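Local coordinates for protein cellulose 1,4-beta-cellobiosidase (Thermobifida fusca, PDB 4JJJ) that probably hydrolyses cellulose to cellobiose as a family 48 cellobiohydrolase, this chain being the catalytic module of a longer protein that also carries a cellulose-binding module, at residues M267-K270 and Y271-I275; G348-D351 and W352-F356. The protein carries 1 engineered substitution. All coordinates share one frame; numbering follows the deposited sequence.

Contact 1. Residues M267-K270 and Y271-I275; sequences MFDK and YFKKI. With BGC (beta-D-glucopyranose), chain D; BGC (beta-D-glucopyranose), chain B.
Lys270 sets CG over one face of the Tyr271 ring, a CH-pi contact 4.2 Å from the ring centroid, and its CD and CE continue past the rim of that ring, CD lying 3.5 Å from CE2 of Tyr271. The two side chains run side by side and end at the sugars of a bound glycan, a small example of how a turn can deliver two different polar tips to one ligand. All four side-chain torsions of Lys270 are near 180°, and this full extension carries NZ of Lys270 to O2 of one glucose (chain D) at 3.1 Å, with a weak bond to O3 of the same sugar; Glu108 forms a salt bridge with the ammonium group. From Tyr271, OH gives a hydrogen bond of 2.7 Å to O6 of the glucose of chain B; that oxygen lies at the ring edge, in its plane, while Ile106 N also bonds this hydroxyl. With an alanine here instead of Tyr271, that O6 would probably lose its phenol partner and the Lys270 chain the ring it lies against.

Asp269 shapes the backbone beneath. Its O accepts from Phe272 N at 3.0 Å, closing a type I beta turn, while its OD2 takes Tyr271 N (3.1 Å), an Asx turn, and Lys273 N (3.0 Å). These two N-H groups come from opposite faces of the carboxylate. Tyr385 OH also bonds OD2 of Asp269, and Ser320 and Asn379 bond its OD1. Behind the turn, CE1 of Phe272 meets CB of Phe268 at 3.6 Å, the two rings inclined at 43°. The buried loop follows helix 250-263 and precedes strand 302-306 along the chain, and both Lys270 and Tyr271 rest on Ile317 of strand 314-317.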
ATOM      1  N   MET A 267      -3.352 -13.560  -1.981  1.00  5.26           N
ATOM      2  CA  MET A 267      -4.094 -14.159  -3.072  1.00  5.45           C
ATOM      3  C   MET A 267      -5.338 -14.900  -2.648  1.00  5.70           C
ATOM      4  O   MET A 267      -6.072 -15.436  -3.510  1.00  5.03           O
ATOM      5  CB  MET A 267      -3.180 -15.083  -3.832  1.00  5.66           C
ATOM      6  CG  MET A 267      -2.054 -14.414  -4.583  1.00  6.54           C
ATOM      7  SD  MET A 267      -1.160 -15.660  -5.521  1.00  8.02           S
ATOM      8  CE  MET A 267       0.273 -14.778  -6.043  1.00  8.53           C
ATOM      9  N   PHE A 268      -5.556 -14.951  -1.320  1.00  5.88           N
ATOM     10  CA  PHE A 268      -6.633 -15.789  -0.726  1.00  6.68           C
ATOM     11  C   PHE A 268      -7.755 -14.966  -0.154  1.00  7.31           C
ATOM     12  O   PHE A 268      -7.514 -13.919   0.447  1.00  6.91           O
ATOM     13  CB  PHE A 268      -6.069 -16.776   0.276  1.00  7.32           C
ATOM     14  CG  PHE A 268      -5.305 -17.828  -0.371  1.00  7.10           C
ATOM     15  CD1 PHE A 268      -3.998 -17.564  -0.771  1.00  7.55           C
ATOM     16  CD2 PHE A 268      -5.856 -19.059  -0.691  1.00  8.00           C
ATOM     17  CE1 PHE A 268      -3.260 -18.513  -1.454  1.00  7.97           C
ATOM     18  CE2 PHE A 268      -5.115 -20.013  -1.359  1.00  8.69           C
ATOM     19  CZ  PHE A 268      -3.808 -19.759  -1.752  1.00  8.55           C
ATOM     20  N   ASP A 269      -8.966 -15.500  -0.208  1.00  6.87           N
ATOM     21  CA  ASP A 269     -10.094 -14.899   0.514  1.00  7.66           C
ATOM     22  C   ASP A 269      -9.715 -14.702   2.010  1.00  6.62           C
ATOM     23  O   ASP A 269      -8.993 -15.516   2.580  1.00  6.84           O
ATOM     24  CB  ASP A 269     -11.309 -15.844   0.405  1.00  7.56           C
ATOM     25  CG  ASP A 269     -12.535 -15.291   1.088  1.00  8.09           C
ATOM     26  OD1 ASP A 269     -13.235 -14.465   0.448  1.00  8.71           O
ATOM     27  OD2 ASP A 269     -12.777 -15.698   2.238  1.00  9.57           O
ATOM     28  N   LYS A 270     -10.294 -13.677   2.634  1.00  7.02           N
ATOM     29  CA  LYS A 270      -9.970 -13.353   3.984  1.00  6.82           C
ATOM     30  C   LYS A 270     -10.028 -14.588   4.887  1.00  7.90           C
ATOM     31  O   LYS A 270      -9.147 -14.801   5.704  1.00  8.02           O
ATOM     32  CB  LYS A 270     -10.870 -12.280   4.475  1.00  6.99           C
ATOM     33  CG  LYS A 270     -10.548 -11.656   5.798  1.00  6.73           C
ATOM     34  CD  LYS A 270     -11.567 -10.602   6.273  1.00  6.55           C
ATOM     35  CE  LYS A 270     -11.205 -10.044   7.634  1.00  6.97           C
ATOM     36  NZ  LYS A 270     -12.181  -9.010   8.014  1.00  7.64           N
ATOM     37  N   TYR A 271     -11.166 -15.296   4.816  1.00  7.59           N
ATOM     38  CA  TYR A 271     -11.362 -16.448   5.657  1.00  7.32           C
ATOM     39  C   TYR A 271     -11.311 -17.756   4.857  1.00  7.99           C
ATOM     40  O   TYR A 271     -11.916 -18.793   5.245  1.00  9.24           O
ATOM     41  CB  TYR A 271     -12.672 -16.324   6.442  1.00  7.04           C
ATOM     42  CG  TYR A 271     -12.609 -15.261   7.494  1.00  7.24           C
ATOM     43  CD1 TYR A 271     -11.898 -15.472   8.650  1.00  7.37           C
ATOM     44  CD2 TYR A 271     -13.254 -14.002   7.272  1.00  7.12           C
ATOM     45  CE1 TYR A 271     -11.789 -14.434   9.625  1.00  7.78           C
ATOM     46  CE2 TYR A 271     -13.147 -12.984   8.225  1.00  7.75           C
ATOM     47  CZ  TYR A 271     -12.396 -13.240   9.379  1.00  7.13           C
ATOM     48  OH  TYR A 271     -12.363 -12.181  10.316  1.00  9.36           O
ATOM     49  N   PHE A 272     -10.504 -17.778   3.820  1.00  7.64           N
ATOM     50  CA  PHE A 272     -10.253 -18.910   2.985  1.00  7.62           C
ATOM     51  C   PHE A 272     -11.577 -19.549   2.492  1.00  9.06           C
ATOM     52  O   PHE A 272     -11.633 -20.753   2.369  1.00  9.54           O
ATOM     53  CB  PHE A 272      -9.330 -19.923   3.709  1.00  8.25           C
ATOM     54  CG  PHE A 272      -7.937 -19.376   3.972  1.00  8.98           C
ATOM     55  CD1 PHE A 272      -6.964 -19.427   2.980  1.00  8.38           C
ATOM     56  CD2 PHE A 272      -7.627 -18.777   5.216  1.00  9.70           C
ATOM     57  CE1 PHE A 272      -5.743 -18.810   3.255  1.00  8.56           C
ATOM     58  CE2 PHE A 272      -6.386 -18.214   5.472  1.00 10.38           C
ATOM     59  CZ  PHE A 272      -5.459 -18.199   4.446  1.00  9.42           C
ATOM     60  N   LYS A 273     -12.565 -18.725   2.243  1.00  8.72           N
ATOM     61  CA  LYS A 273     -13.777 -19.237   1.570  1.00 10.05           C
ATOM     62  C   LYS A 273     -13.497 -19.582   0.164  1.00 10.76           C
ATOM     63  O   LYS A 273     -12.668 -18.984  -0.542  1.00  8.97           O
ATOM     64  CB  LYS A 273     -14.828 -18.202   1.528  1.00 12.22           C
ATOM     65  CG  LYS A 273     -15.355 -17.700   2.825  1.00 15.86           C
ATOM     66  CD  LYS A 273     -16.234 -18.622   3.567  1.00 17.29           C
ATOM     67  CE  LYS A 273     -17.304 -17.854   4.363  1.00 14.99           C
ATOM     68  NZ  LYS A 273     -18.107 -18.923   5.040  1.00 14.96           N
ATOM     69  N   LYS A 274     -14.281 -20.512  -0.365  1.00 11.42           N
ATOM     70  CA  LYS A 274     -14.190 -20.764  -1.769  1.00 12.71           C
ATOM     71  C   LYS A 274     -14.542 -19.503  -2.556  1.00 10.38           C
ATOM     72  O   LYS A 274     -15.530 -18.785  -2.269  1.00 10.52           O
ATOM     73  CB  LYS A 274     -15.216 -21.814  -2.146  1.00 14.21           C
ATOM     74  CG  LYS A 274     -15.258 -22.237  -3.617  1.00 18.49           C
ATOM     75  CD  LYS A 274     -16.308 -23.368  -3.757  1.00 25.88           C
ATOM     76  CE  LYS A 274     -16.407 -23.883  -5.175  1.00 36.13           C
ATOM     77  NZ  LYS A 274     -15.278 -24.783  -5.551  1.00 45.01           N
ATOM     78  N   ILE A 275     -13.754 -19.230  -3.580  1.00  9.99           N
ATOM     79  CA  ILE A 275     -14.059 -18.093  -4.436  1.00  9.48           C
ATOM     80  C   ILE A 275     -15.211 -18.299  -5.358  1.00 10.40           C
ATOM     81  O   ILE A 275     -15.323 -19.352  -6.038  1.00 10.82           O
ATOM     82  CB  ILE A 275     -12.855 -17.692  -5.313  1.00 10.86           C
ATOM     83  CG1 ILE A 275     -11.608 -17.451  -4.465  1.00 10.11           C
ATOM     84  CG2 ILE A 275     -13.268 -16.536  -6.229  1.00 11.12           C
ATOM     85  CD1 ILE A 275     -11.694 -16.266  -3.545  1.00  9.73           C
TER
HETATM   86  C2  BGC D   3      -9.055  -7.092   9.394  1.00  7.41           C
HETATM   87  C3  BGC D   3      -9.521  -7.771  10.665  1.00  8.54           C
HETATM   88  C4  BGC D   3      -8.373  -8.100  11.602  1.00  8.23           C
HETATM   89  C5  BGC D   3      -7.469  -6.913  11.811  1.00  7.76           C
HETATM   90  C6  BGC D   3      -6.214  -7.169  12.558  1.00  7.59           C
HETATM   91  C1  BGC D   3      -8.159  -5.886   9.772  1.00  7.57           C
HETATM   92  O2  BGC D   3     -10.123  -6.689   8.547  1.00  8.34           O
HETATM   93  O3  BGC D   3     -10.249  -8.983  10.331  1.00  9.13           O
HETATM   94  O4  BGC D   3      -9.012  -8.450  12.876  1.00  8.53           O
HETATM   95  O5  BGC D   3      -7.053  -6.351  10.527  1.00  7.85           O
HETATM   96  O6  BGC D   3      -5.486  -5.979  12.800  1.00  7.13           O
HETATM   97  C2  BGC B   4      -8.893  -9.527  14.892  1.00 10.14           C
HETATM   98  C3  BGC B   4      -8.482 -10.828  15.569  1.00 10.78           C
HETATM   99  C4  BGC B   4      -9.140 -12.032  14.847  1.00  9.38           C
HETATM  100  C5  BGC B   4      -8.813 -11.955  13.353  1.00  9.42           C
HETATM  101  C6  BGC B   4      -9.581 -13.044  12.531  1.00  8.78           C
HETATM  102  C1  BGC B   4      -8.492  -9.589  13.420  1.00  9.30           C
HETATM  103  O2  BGC B   4      -8.179  -8.491  15.539  1.00 11.93           O
HETATM  104  O3  BGC B   4      -8.931 -10.759  16.942  1.00 11.60           O
HETATM  105  O4  BGC B   4      -8.584 -13.264  15.306  1.00 10.76           O
HETATM  106  O5  BGC B   4      -9.238 -10.680  12.857  1.00  8.15           O
HETATM  107  O6  BGC B   4     -10.994 -12.842  12.552  1.00  9.16           O

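Contact 2. Residues G348-D351 and W352-F356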
ATOM      1  N   GLY A 348       4.881 -22.339  -5.241  1.00  8.73           N
ATOM      2  CA  GLY A 348       4.987 -20.891  -5.338  1.00  7.83           C
ATOM      3  C   GLY A 348       5.029 -20.396  -6.769  1.00  7.71           C
ATOM      4  O   GLY A 348       4.417 -19.399  -7.099  1.00  6.86           O
ATOM      5  N   VAL A 349       5.842 -21.046  -7.611  1.00  7.32           N
ATOM      6  CA  VAL A 349       5.974 -20.605  -8.938  1.00  7.74           C
ATOM      7  C   VAL A 349       4.660 -20.718  -9.700  1.00  7.92           C
ATOM      8  O   VAL A 349       4.183 -19.777 -10.416  1.00  8.57           O
ATOM      9  CB  VAL A 349       7.115 -21.403  -9.636  1.00  7.56           C
ATOM     10  CG1 VAL A 349       7.078 -21.084 -11.090  1.00  7.81           C
ATOM     11  CG2 VAL A 349       8.416 -20.903  -9.122  1.00  8.84           C
ATOM     12  N   GLN A 350       3.987 -21.887  -9.557  1.00  8.01           N
ATOM     13  CA  GLN A 350       2.695 -22.109 -10.205  1.00  9.32           C
ATOM     14  C   GLN A 350       1.677 -21.051  -9.781  1.00  7.79           C
ATOM     15  O   GLN A 350       0.901 -20.541 -10.627  1.00  7.25           O
ATOM     16  CB  GLN A 350       2.168 -23.506  -9.805  1.00 11.74           C
ATOM     17  CG  GLN A 350       0.875 -23.898 -10.512  1.00 17.37           C
ATOM     18  CD  GLN A 350       1.037 -24.169 -12.013  1.00 21.13           C
ATOM     19  OE1 GLN A 350       1.977 -24.851 -12.465  1.00 25.90           O
ATOM     20  NE2 GLN A 350       0.018 -23.717 -12.798  1.00 25.64           N
ATOM     21  N   ASP A 351       1.664 -20.763  -8.518  1.00  7.26           N
ATOM     22  CA  ASP A 351       0.678 -19.792  -7.984  1.00  7.18           C
ATOM     23  C   ASP A 351       0.934 -18.438  -8.639  1.00  6.51           C
ATOM     24  O   ASP A 351      -0.019 -17.726  -9.028  1.00  6.28           O
ATOM     25  CB  ASP A 351       0.683 -19.766  -6.457  1.00  8.06           C
ATOM     26  CG  ASP A 351       0.037 -20.931  -5.835  1.00  9.69           C
ATOM     27  OD1 ASP A 351      -0.645 -21.746  -6.495  1.00 10.78           O
ATOM     28  OD2 ASP A 351       0.237 -21.088  -4.624  1.00 10.40           O
ATOM     29  N   TRP A 352       2.206 -18.026  -8.709  1.00  6.17           N
ATOM     30  CA  TRP A 352       2.573 -16.720  -9.325  1.00  5.97           C
ATOM     31  C   TRP A 352       2.335 -16.744 -10.819  1.00  6.11           C
ATOM     32  O   TRP A 352       1.965 -15.727 -11.384  1.00  5.26           O
ATOM     33  CB  TRP A 352       3.974 -16.329  -8.950  1.00  6.13           C
ATOM     34  CG  TRP A 352       3.978 -15.650  -7.596  1.00  6.03           C
ATOM     35  CD1 TRP A 352       4.372 -16.188  -6.385  1.00  6.07           C
ATOM     36  CD2 TRP A 352       3.478 -14.388  -7.312  1.00  5.97           C
ATOM     37  NE1 TRP A 352       4.200 -15.265  -5.382  1.00  6.07           N
ATOM     38  CE2 TRP A 352       3.678 -14.135  -5.956  1.00  6.05           C
ATOM     39  CE3 TRP A 352       2.924 -13.368  -8.113  1.00  5.88           C
ATOM     40  CZ2 TRP A 352       3.327 -12.937  -5.385  1.00  6.77           C
ATOM     41  CZ3 TRP A 352       2.632 -12.160  -7.545  1.00  6.82           C
ATOM     42  CH2 TRP A 352       2.818 -11.942  -6.181  1.00  6.60           C
ATOM     43  N   ALA A 353       2.498 -17.925 -11.496  1.00  6.37           N
ATOM     44  CA  ALA A 353       2.178 -17.967 -12.936  1.00  6.55           C
ATOM     45  C   ALA A 353       0.653 -17.797 -13.154  1.00  6.40           C
ATOM     46  O   ALA A 353       0.196 -17.021 -14.042  1.00  7.39           O
ATOM     47  CB  ALA A 353       2.661 -19.234 -13.540  1.00  6.83           C
ATOM     48  N   THR A 354      -0.123 -18.385 -12.261  1.00  6.58           N
ATOM     49  CA  THR A 354      -1.595 -18.195 -12.325  1.00  6.91           C
ATOM     50  C   THR A 354      -1.945 -16.732 -12.047  1.00  6.41           C
ATOM     51  O   THR A 354      -2.723 -16.158 -12.775  1.00  5.54           O
ATOM     52  CB  THR A 354      -2.271 -19.120 -11.341  1.00  7.21           C
ATOM     53  OG1 THR A 354      -1.908 -20.465 -11.639  1.00  8.29           O
ATOM     54  CG2 THR A 354      -3.729 -18.971 -11.394  1.00  7.34           C
ATOM     55  N   SER A 355      -1.320 -16.189 -11.050  1.00  5.55           N
ATOM     56  CA  SER A 355      -1.541 -14.745 -10.702  1.00  5.57           C
ATOM     57  C   SER A 355      -1.135 -13.766 -11.821  1.00  5.20           C
ATOM     58  O   SER A 355      -1.828 -12.785 -12.059  1.00  6.13           O
ATOM     59  CB  SER A 355      -0.824 -14.358  -9.390  1.00  5.69           C
ATOM     60  OG  SER A 355      -1.177 -13.050  -8.947  1.00  5.30           O
ATOM     61  N   PHE A 356       0.015 -14.015 -12.471  1.00  5.20           N
ATOM     62  CA  PHE A 356       0.464 -13.190 -13.585  1.00  5.76           C
ATOM     63  C   PHE A 356      -0.664 -13.062 -14.620  1.00  4.83           C
ATOM     64  O   PHE A 356      -1.049 -11.962 -15.060  1.00  5.61           O
ATOM     65  CB  PHE A 356       1.743 -13.757 -14.142  1.00  5.64           C
ATOM     66  CG  PHE A 356       2.307 -13.059 -15.353  1.00  6.22           C
ATOM     67  CD1 PHE A 356       2.424 -11.693 -15.404  1.00  7.12           C
ATOM     68  CD2 PHE A 356       2.799 -13.761 -16.442  1.00  7.26           C
ATOM     69  CE1 PHE A 356       2.971 -11.041 -16.492  1.00  7.72           C
ATOM     70  CE2 PHE A 356       3.368 -13.150 -17.525  1.00  7.48           C
ATOM     71  CZ  PHE A 356       3.456 -11.773 -17.566  1.00  7.26           C
TER
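Backbone torsions from Gly348 to Phe356 are helical throughout, and each N-H from Trp352 to Ser355 bonds the carbonyl four residues earlier. This is the opening of alpha-helix 348-365, in an enzyme of the (alpha/alpha)6 fold, and it illustrates how an amphipathic helix sorts its residues by direction. Of these four bonds the shortest joins Ala353 N to Val349 O at 2.7 Å, and it is also the one that meets its carbonyl most nearly end on, with a C=O...N angle of 163°. In the other three the donor is tilted from the carbonyl plane.

Across these turns the side chains meet backbone oxygens more than one another. CB of Ala353 lies 3.5 Å from Val349 O and is almost as close to Gln350 O. The methylene of Ser355 does likewise one step round the helix, its CB 3.5 Å from Asp351 O. On a more open flank Gln350 is exposed, and its bent side chain crosses that of Thr354 at a distance, NE2 of Gln350 standing 4.0 Å from OG1 of Thr354.

The buried polar groups find their partners elsewhere in the chain: NE1 of Trp352 is hydrogen-bonded to Gly260 O, and OG of Ser355 to Tyr295 O. Asp351 is also buried, and its OD2 forms salt bridges with Arg264 and Lys290, which would be expected to stabilise the carboxylate as an anion.

Trp352 makes the closest use of the turn before it. Its CG stands beside its own backbone N (chi1 -84°), which brings the five-membered ring back to Gly348. CB of Trp352 is 3.6 Å from Gly348 O, and the same oxygen lies at the edge of the indole, near its plane, 3.3 Å from CD1 of Trp352.

Overall arrangement
Contact 1 comes first along the chain and contact 2 follows, with strands 302-306 and 314-317 and helix 329-337 in between; their centres are 16 Å apart, on the same side of the centre of the chain and inside the same family 48 domain. They meet through Met267, whose CE lies 3.5 Å from CE2 of Trp352 and equally close to CB of Ser355. The residue that leads into the glycan-binding turn is thereby packed against the first turns of helix 348-365. One contact lines the sugar site with Lys270 and Tyr271, and the other belongs to the helical framework outside it, so a loop bearing ligand contacts is directly joined to that framework.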